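Local coordinates for RNA polymerase sigma factor SIGMA-28 (FliA) (Aquifex aeolicus, PDB 1RP3), which probably directs RNA polymerase to flagellar promoters as a sigma factor and is caught here in an inactive conformation by the anti-sigma factor FlgM, at residues 71-74 against 75-79; 82-86 against 87-91; 145-148 against 149-153. All blocks are in the same frame, centred on the assembly; numbering follows the deposited sequence.

Contact 1 (71-74 against 75-79); sequences YIKL and RIKGA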
loop_
_atom_site.group_PDB
_atom_site.type_symbol
_atom_site.label_atom_id
_atom_site.label_comp_id
_atom_site.label_asym_id
_atom_site.label_seq_id
_atom_site.Cartn_x
_atom_site.Cartn_y
_atom_site.Cartn_z
ATOM N N TYR A 71 -1.098 -16.321 0.562
ATOM C CA TYR A 71 -0.013 -16.391 -0.398
ATOM C C TYR A 71 -0.346 -15.518 -1.619
ATOM O O TYR A 71 0.505 -14.767 -2.108
ATOM C CB TYR A 71 0.241 -17.840 -0.833
ATOM C CG TYR A 71 1.376 -17.963 -1.826
ATOM C CD1 TYR A 71 2.683 -17.663 -1.441
ATOM C CD2 TYR A 71 1.142 -18.342 -3.155
ATOM C CE1 TYR A 71 3.729 -17.724 -2.331
ATOM C CE2 TYR A 71 2.188 -18.411 -4.068
ATOM C CZ TYR A 71 3.487 -18.096 -3.643
ATOM O OH TYR A 71 4.550 -18.131 -4.529
ATOM N N ILE A 72 -1.575 -15.652 -2.120
ATOM C CA ILE A 72 -2.054 -14.886 -3.276
ATOM C C ILE A 72 -1.860 -13.400 -2.971
ATOM O O ILE A 72 -1.293 -12.656 -3.766
ATOM C CB ILE A 72 -3.589 -15.092 -3.540
ATOM C CG1 ILE A 72 -3.960 -16.567 -3.747
ATOM C CG2 ILE A 72 -4.037 -14.225 -4.699
ATOM C CD1 ILE A 72 -3.262 -17.228 -4.853
ATOM N N LYS A 73 -2.320 -12.992 -1.794
ATOM C CA LYS A 73 -2.224 -11.602 -1.375
ATOM C C LYS A 73 -0.787 -11.120 -1.362
ATOM O O LYS A 73 -0.479 -10.021 -1.816
ATOM C CB LYS A 73 -2.839 -11.407 0.009
ATOM C CG LYS A 73 -3.000 -9.946 0.373
ATOM C CD LYS A 73 -2.820 -9.697 1.861
ATOM C CE LYS A 73 -3.892 -10.376 2.696
ATOM N NZ LYS A 73 -3.607 -10.209 4.152
ATOM N N LEU A 74 0.100 -11.982 -0.899
ATOM C CA LEU A 74 1.505 -11.646 -0.816
ATOM C C LEU A 74 2.136 -11.441 -2.197
ATOM O O LEU A 74 2.898 -10.485 -2.401
ATOM C CB LEU A 74 2.225 -12.742 -0.041
ATOM C CG LEU A 74 3.722 -12.582 0.182
ATOM C CD1 LEU A 74 4.003 -11.309 0.990
ATOM C CD2 LEU A 74 4.226 -13.813 0.904
ATOM N N ARG A 75 1.819 -12.321 -3.144
ATOM C CA ARG A 75 2.367 -12.200 -4.496
ATOM C C ARG A 75 1.839 -10.975 -5.240
ATOM O O ARG A 75 2.569 -10.351 -6.009
ATOM C CB ARG A 75 2.109 -13.469 -5.311
ATOM C CG ARG A 75 2.760 -14.736 -4.738
ATOM C CD ARG A 75 4.273 -14.679 -4.822
ATOM N NE ARG A 75 4.752 -14.338 -6.164
ATOM C CZ ARG A 75 4.937 -15.216 -7.155
ATOM N NH1 ARG A 75 4.688 -16.513 -6.975
ATOM N NH2 ARG A 75 5.359 -14.793 -8.342
ATOM N N ILE A 76 0.577 -10.623 -4.996
ATOM C CA ILE A 76 -0.048 -9.466 -5.630
ATOM C C ILE A 76 0.678 -8.199 -5.181
ATOM O O ILE A 76 1.091 -7.399 -6.016
ATOM C CB ILE A 76 -1.562 -9.370 -5.269
ATOM C CG1 ILE A 76 -2.331 -10.514 -5.925
ATOM C CG2 ILE A 76 -2.142 -8.012 -5.674
ATOM C CD1 ILE A 76 -3.747 -10.663 -5.390
ATOM N N LYS A 77 0.843 -8.039 -3.865
ATOM C CA LYS A 77 1.542 -6.872 -3.307
ATOM C C LYS A 77 2.970 -6.834 -3.846
ATOM O O LYS A 77 3.446 -5.791 -4.293
ATOM C CB LYS A 77 1.558 -6.921 -1.771
ATOM C CG LYS A 77 0.171 -6.790 -1.143
ATOM C CD LYS A 77 0.201 -6.632 0.372
ATOM C CE LYS A 77 -1.210 -6.366 0.920
ATOM N NZ LYS A 77 -1.236 -5.970 2.364
ATOM N N GLY A 78 3.586 -8.016 -3.916
ATOM C CA GLY A 78 4.946 -8.144 -4.393
ATOM C C GLY A 78 5.090 -7.681 -5.816
ATOM O O GLY A 78 6.001 -6.917 -6.113
ATOM N N ALA A 79 4.170 -8.092 -6.685
ATOM C CA ALA A 79 4.238 -7.695 -8.090
ATOM C C ALA A 79 4.013 -6.201 -8.263
ATOM O O ALA A 79 4.604 -5.579 -9.137
ATOM C CB ALA A 79 3.228 -8.482 -8.933
#
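Y71 and R75, one turn apart on the α-helix 66-85 of sigma region 2, meet twice, once through carbon and once through a polar end. R75 CG lies over one face of the Y71 ring, 3.9 Å from its centroid and displaced toward the rim, a CH-pi contact. The arginine chain then folds back, bent at chi2 and chi3, and brings its guanidinium round to the phenol: R75 NH1 donates to Y71 OH at 2.9 Å, with the oxygen slightly tilted out of the guanidinium plane. The two planes stand 70° apart, so the guanidinium is not stacked on the ring but reaches the hydroxyl by its edge. This placement begins with Y71, whose CG is anti to the backbone N (chi1 -179°), while R75 leans back over the preceding turn.

I72 and I76 form the next stripe, with CG2 of I72 against CD1 of I76 at 3.6 Å. I72 faces L53 and A56 of helix 42-58, whereas I76 packs on V25 and I28 of helix 7-33, so this one helical face is shared between two neighbours in the region 2 bundle. On a third stripe K73 and K77 run side by side, touching through K73 CD and K77 CE at 3.8 Å. Their like charges point toward the same anion: K77 NZ forms a salt bridge to the terminal carboxylate of T88 of FlgM and a hydrogen bond to F86 O of that chain, while K73 NZ makes a weaker, longer ion pair with T88.

Beneath all three pairs runs the i to i+4 backbone ladder, in which K77 N reaches K73 O at 3.1 Å with a nearly straight N-H...O angle of 172°.

Contact 2 (82-86 against 87-91); sequences DYLRS and LDFGS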
loop_
_atom_site.group_PDB
_atom_site.type_symbol
_atom_site.label_atom_id
_atom_site.label_comp_id
_atom_site.label_asym_id
_atom_site.label_seq_id
_atom_site.Cartn_x
_atom_site.Cartn_y
_atom_site.Cartn_z
ATOM N N ASP A 82 7.069 -4.452 -6.987
ATOM C CA ASP A 82 8.144 -4.744 -7.934
ATOM C C ASP A 82 8.122 -3.696 -9.028
ATOM O O ASP A 82 9.175 -3.226 -9.471
ATOM C CB ASP A 82 7.965 -6.112 -8.610
ATOM C CG ASP A 82 8.522 -7.270 -7.782
ATOM O OD1 ASP A 82 9.322 -7.026 -6.852
ATOM O OD2 ASP A 82 8.144 -8.434 -8.068
ATOM N N TYR A 83 6.917 -3.368 -9.490
ATOM C CA TYR A 83 6.762 -2.384 -10.541
ATOM C C TYR A 83 7.014 -0.964 -10.022
ATOM O O TYR A 83 7.695 -0.179 -10.675
ATOM C CB TYR A 83 5.375 -2.487 -11.187
ATOM C CG TYR A 83 4.929 -1.217 -11.880
ATOM C CD1 TYR A 83 5.536 -0.797 -13.062
ATOM C CD2 TYR A 83 3.914 -0.428 -11.346
ATOM C CE1 TYR A 83 5.143 0.375 -13.699
ATOM C CE2 TYR A 83 3.516 0.741 -11.973
ATOM C CZ TYR A 83 4.135 1.140 -13.150
ATOM O OH TYR A 83 3.757 2.318 -13.765
ATOM N N LEU A 84 6.460 -0.635 -8.861
ATOM C CA LEU A 84 6.650 0.700 -8.314
ATOM C C LEU A 84 8.116 0.985 -8.001
ATOM O O LEU A 84 8.584 2.106 -8.169
ATOM C CB LEU A 84 5.771 0.902 -7.079
ATOM C CG LEU A 84 4.270 0.949 -7.366
ATOM C CD1 LEU A 84 3.485 0.816 -6.074
ATOM C CD2 LEU A 84 3.932 2.240 -8.091
ATOM N N ARG A 85 8.848 -0.047 -7.595
ATOM C CA ARG A 85 10.260 0.098 -7.274
ATOM C C ARG A 85 11.115 0.289 -8.531
ATOM O O ARG A 85 12.220 0.821 -8.461
ATOM C CB ARG A 85 10.741 -1.114 -6.478
ATOM C CG ARG A 85 12.185 -1.042 -6.016
ATOM C CD ARG A 85 12.494 -2.143 -5.019
ATOM N NE ARG A 85 11.934 -1.866 -3.699
ATOM C CZ ARG A 85 10.972 -2.588 -3.121
ATOM N NH1 ARG A 85 10.449 -3.634 -3.752
ATOM N NH2 ARG A 85 10.551 -2.284 -1.896
ATOM N N SER A 86 10.596 -0.108 -9.687
ATOM C CA SER A 86 11.349 0.047 -10.928
ATOM C C SER A 86 11.245 1.486 -11.407
ATOM O O SER A 86 11.890 1.871 -12.385
ATOM C CB SER A 86 10.856 -0.921 -12.012
ATOM O OG SER A 86 9.623 -0.502 -12.563
ATOM N N LEU A 87 10.415 2.266 -10.714
ATOM C CA LEU A 87 10.210 3.677 -11.031
ATOM C C LEU A 87 11.259 4.568 -10.373
ATOM O O LEU A 87 12.211 4.076 -9.762
ATOM C CB LEU A 87 8.797 4.122 -10.645
ATOM C CG LEU A 87 7.653 3.933 -11.650
ATOM C CD1 LEU A 87 7.927 2.799 -12.603
ATOM C CD2 LEU A 87 6.375 3.697 -10.889
ATOM N N ASP A 88 11.068 5.877 -10.478
ATOM C CA ASP A 88 12.023 6.848 -9.953
ATOM C C ASP A 88 11.794 7.322 -8.527
ATOM O O ASP A 88 12.192 8.430 -8.181
ATOM C CB ASP A 88 12.044 8.068 -10.871
ATOM C CG ASP A 88 10.755 8.881 -10.790
ATOM O OD1 ASP A 88 9.670 8.293 -10.591
ATOM O OD2 ASP A 88 10.825 10.125 -10.903
ATOM N N PHE A 89 11.182 6.495 -7.691
ATOM C CA PHE A 89 10.908 6.911 -6.320
ATOM C C PHE A 89 12.117 7.154 -5.440
ATOM O O PHE A 89 12.136 8.116 -4.674
ATOM C CB PHE A 89 9.944 5.953 -5.631
ATOM C CG PHE A 89 8.533 6.087 -6.106
ATOM C CD1 PHE A 89 7.785 7.211 -5.786
ATOM C CD2 PHE A 89 7.959 5.103 -6.896
ATOM C CE1 PHE A 89 6.482 7.347 -6.241
ATOM C CE2 PHE A 89 6.657 5.232 -7.353
ATOM C CZ PHE A 89 5.917 6.358 -7.030
ATOM N N GLY A 90 13.125 6.299 -5.541
ATOM C CA GLY A 90 14.306 6.492 -4.719
ATOM C C GLY A 90 15.396 7.345 -5.357
ATOM O O GLY A 90 16.517 7.388 -4.848
ATOM N N SER A 91 15.060 8.040 -6.447
ATOM C CA SER A 91 16.013 8.875 -7.169
ATOM C C SER A 91 16.596 10.020 -6.339
ATOM O O SER A 91 16.018 10.436 -5.331
ATOM C CB SER A 91 15.384 9.423 -8.452
ATOM O OG SER A 91 14.517 10.518 -8.190
#
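L87 turns back against the last turn of helix 66-85, its two methyl groups dividing the work. L87 CD1 rests 3.9 Å from Y83 CE1, and L87 CD2 lies over a face of the tyrosine ring while also meeting L84 CD2 at 4.0 Å. L84 CD2 in turn touches F89 CE2 at 4.1 Å, and the edge of the F89 ring is turned to the L84 carbonyl, with F89 CD2 3.3 Å from L84 O nearly in the ring plane. The packing continues beyond the two segments: Y83 stacks on Y48, and F89 meets F141 and L145 of helix 129-158.

The arrangement is the end of a helix running into a loop. L87 N donates to L84 O at 3.1 Å, a three-residue step in place of the helical four, approaching from above the carbonyl plane. Y83 O takes two donors, S86 N and S86 OG, the latter at 2.7 Å; with chi1 at 75°, OG sits between the backbone N and the carbonyl carbon and folds back onto the helix, so S86 is exposed yet fixed. Cutting L87 back to an alanine is likely to uncover the Y83 face that its CD2 lies over, and to leave L84 CD2 with F89 but without its leucine partner.

Away from this packing the chain is looser and solvent-exposed. D88 and G90 lie on the outer side, and the carboxylate of D88 turns to K138 in a salt bridge. A type I turn from D88 to S91 leads to the N-cap of helix 92-112, with S91 OG bonded to D88 O at 3.1 Å.

Contact 3 (145-148 against 149-153); sequences LSLE and EVFRD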
loop_
_atom_site.group_PDB
_atom_site.type_symbol
_atom_site.label_atom_id
_atom_site.label_comp_id
_atom_site.label_asym_id
_atom_site.label_seq_id
_atom_site.Cartn_x
_atom_site.Cartn_y
_atom_site.Cartn_z
ATOM N N LEU A 145 8.555 2.210 0.243
ATOM C CA LEU A 145 9.292 1.206 -0.514
ATOM C C LEU A 145 10.410 0.603 0.322
ATOM O O LEU A 145 10.535 -0.623 0.429
ATOM C CB LEU A 145 9.876 1.816 -1.782
ATOM C CG LEU A 145 8.884 2.000 -2.925
ATOM C CD1 LEU A 145 9.520 2.794 -4.023
ATOM C CD2 LEU A 145 8.404 0.637 -3.443
ATOM N N SER A 146 11.234 1.471 0.900
ATOM C CA SER A 146 12.335 1.025 1.745
ATOM C C SER A 146 11.837 0.141 2.886
ATOM O O SER A 146 12.442 -0.877 3.191
ATOM C CB SER A 146 13.104 2.223 2.304
ATOM O OG SER A 146 13.781 2.882 1.257
ATOM N N LEU A 147 10.728 0.522 3.505
ATOM C CA LEU A 147 10.191 -0.285 4.585
ATOM C C LEU A 147 9.635 -1.609 4.056
ATOM O O LEU A 147 9.681 -2.618 4.748
ATOM C CB LEU A 147 9.116 0.476 5.350
ATOM C CG LEU A 147 8.581 -0.257 6.575
ATOM C CD1 LEU A 147 9.750 -0.726 7.450
ATOM C CD2 LEU A 147 7.641 0.658 7.360
ATOM N N GLU A 148 9.128 -1.601 2.824
ATOM C CA GLU A 148 8.576 -2.801 2.199
ATOM C C GLU A 148 9.692 -3.826 1.975
ATOM O O GLU A 148 9.476 -5.021 2.139
ATOM C CB GLU A 148 7.887 -2.453 0.864
ATOM C CG GLU A 148 7.041 -3.591 0.259
ATOM C CD GLU A 148 7.834 -4.538 -0.643
ATOM O OE1 GLU A 148 8.863 -4.126 -1.216
ATOM O OE2 GLU A 148 7.410 -5.697 -0.805
ATOM N N GLU A 149 10.882 -3.346 1.608
ATOM C CA GLU A 149 12.036 -4.215 1.389
ATOM C C GLU A 149 12.312 -5.053 2.633
ATOM O O GLU A 149 12.652 -6.229 2.530
ATOM C CB GLU A 149 13.278 -3.392 1.057
ATOM C CG GLU A 149 13.453 -3.092 -0.417
ATOM C CD GLU A 149 14.687 -2.254 -0.700
ATOM O OE1 GLU A 149 15.551 -2.142 0.199
ATOM O OE2 GLU A 149 14.791 -1.703 -1.818
ATOM N N VAL A 150 12.145 -4.437 3.801
ATOM C CA VAL A 150 12.364 -5.111 5.069
ATOM C C VAL A 150 11.304 -6.181 5.289
ATOM O O VAL A 150 11.622 -7.351 5.537
ATOM C CB VAL A 150 12.372 -4.103 6.240
ATOM C CG1 VAL A 150 12.507 -4.830 7.575
ATOM C CG2 VAL A 150 13.509 -3.094 6.050
ATOM N N PHE A 151 10.044 -5.786 5.155
ATOM C CA PHE A 151 8.938 -6.718 5.314
ATOM C C PHE A 151 8.988 -7.860 4.312
ATOM O O PHE A 151 8.504 -8.949 4.598
ATOM C CB PHE A 151 7.601 -5.995 5.206
ATOM C CG PHE A 151 7.150 -5.381 6.479
ATOM C CD1 PHE A 151 6.420 -6.124 7.396
ATOM C CD2 PHE A 151 7.469 -4.067 6.778
ATOM C CE1 PHE A 151 5.998 -5.557 8.586
ATOM C CE2 PHE A 151 7.053 -3.493 7.964
ATOM C CZ PHE A 151 6.321 -4.241 8.874
ATOM N N ARG A 152 9.524 -7.595 3.122
ATOM C CA ARG A 152 9.637 -8.638 2.102
ATOM C C ARG A 152 10.712 -9.652 2.499
ATOM O O ARG A 152 10.588 -10.845 2.213
ATOM C CB ARG A 152 9.954 -8.063 0.721
ATOM C CG ARG A 152 9.841 -9.122 -0.361
ATOM C CD ARG A 152 10.165 -8.605 -1.741
ATOM N NE ARG A 152 9.231 -7.575 -2.175
ATOM C CZ ARG A 152 8.914 -7.335 -3.440
ATOM N NH1 ARG A 152 9.437 -8.062 -4.421
ATOM N NH2 ARG A 152 8.128 -6.308 -3.723
ATOM N N ASP A 153 11.775 -9.165 3.137
ATOM C CA ASP A 153 12.850 -10.032 3.608
ATOM C C ASP A 153 12.239 -11.053 4.570
ATOM O O ASP A 153 12.547 -12.241 4.495
ATOM C CB ASP A 153 13.939 -9.223 4.333
ATOM C CG ASP A 153 14.944 -8.581 3.378
ATOM O OD1 ASP A 153 15.192 -9.130 2.280
ATOM O OD2 ASP A 153 15.511 -7.522 3.747
#
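The backbone of 145-153 is regular α-helix, with R152 N bonded to E148 O at 2.8 Å and F151 N to L147 O at 3.2 Å. One turn apart, E148 and R152 form a salt bridge in which a single oxygen takes two donors: E148 OE2 accepts from R152 NE at 3.0 Å and from R152 NH2 at 3.1 Å. OE2 offers NE its syn lone pair, while NH2 meets it on the same syn side but 33° out of the carboxylate plane. Both bonds lie close to the guanidinium plane, although carboxylate and guanidinium stand 79° apart. A bend at chi2 (-88°) swings the E148 carboxylate across to the arginine. The other ends have partners too: E148 OE1 pairs with R85 and R152 NH1 with D82, so buried E148 is probably held as a carboxylate.

On another face L147 CG meets F151 CE2 at 3.8 Å, the side chains running alongside each other. F151 stacks on F87 of FlgM, and L147 packs on L228 of helix 217-236. The whole is an i to i+4 salt bridge and an apolar pair on separate faces of helix 129-158 in sigma region 3.

Contacts 1 and 2 follow one another along helix 66-85, their centres about 17 Å apart, and touch only through the chain itself. Contact 3, on helix 129-158, faces both, at about 13 Å centre to centre from each. A charged network joins it to contact 2: R85 NH2 lies 2.6 Å from E148 OE1, and D82 OD1 lies 2.6 Å from R152 NH1, with F89 CB packed on L145 CD1 at 3.6 Å. To contact 1 the tie is slighter, a probable hydrogen bond from R152 NH2 to G78 O at 3.3 Å. The C-terminal end of FlgM meets contacts 1 and 3, consistent with a regulator that stabilises the packing of regions 2 and 3 in the inactive state.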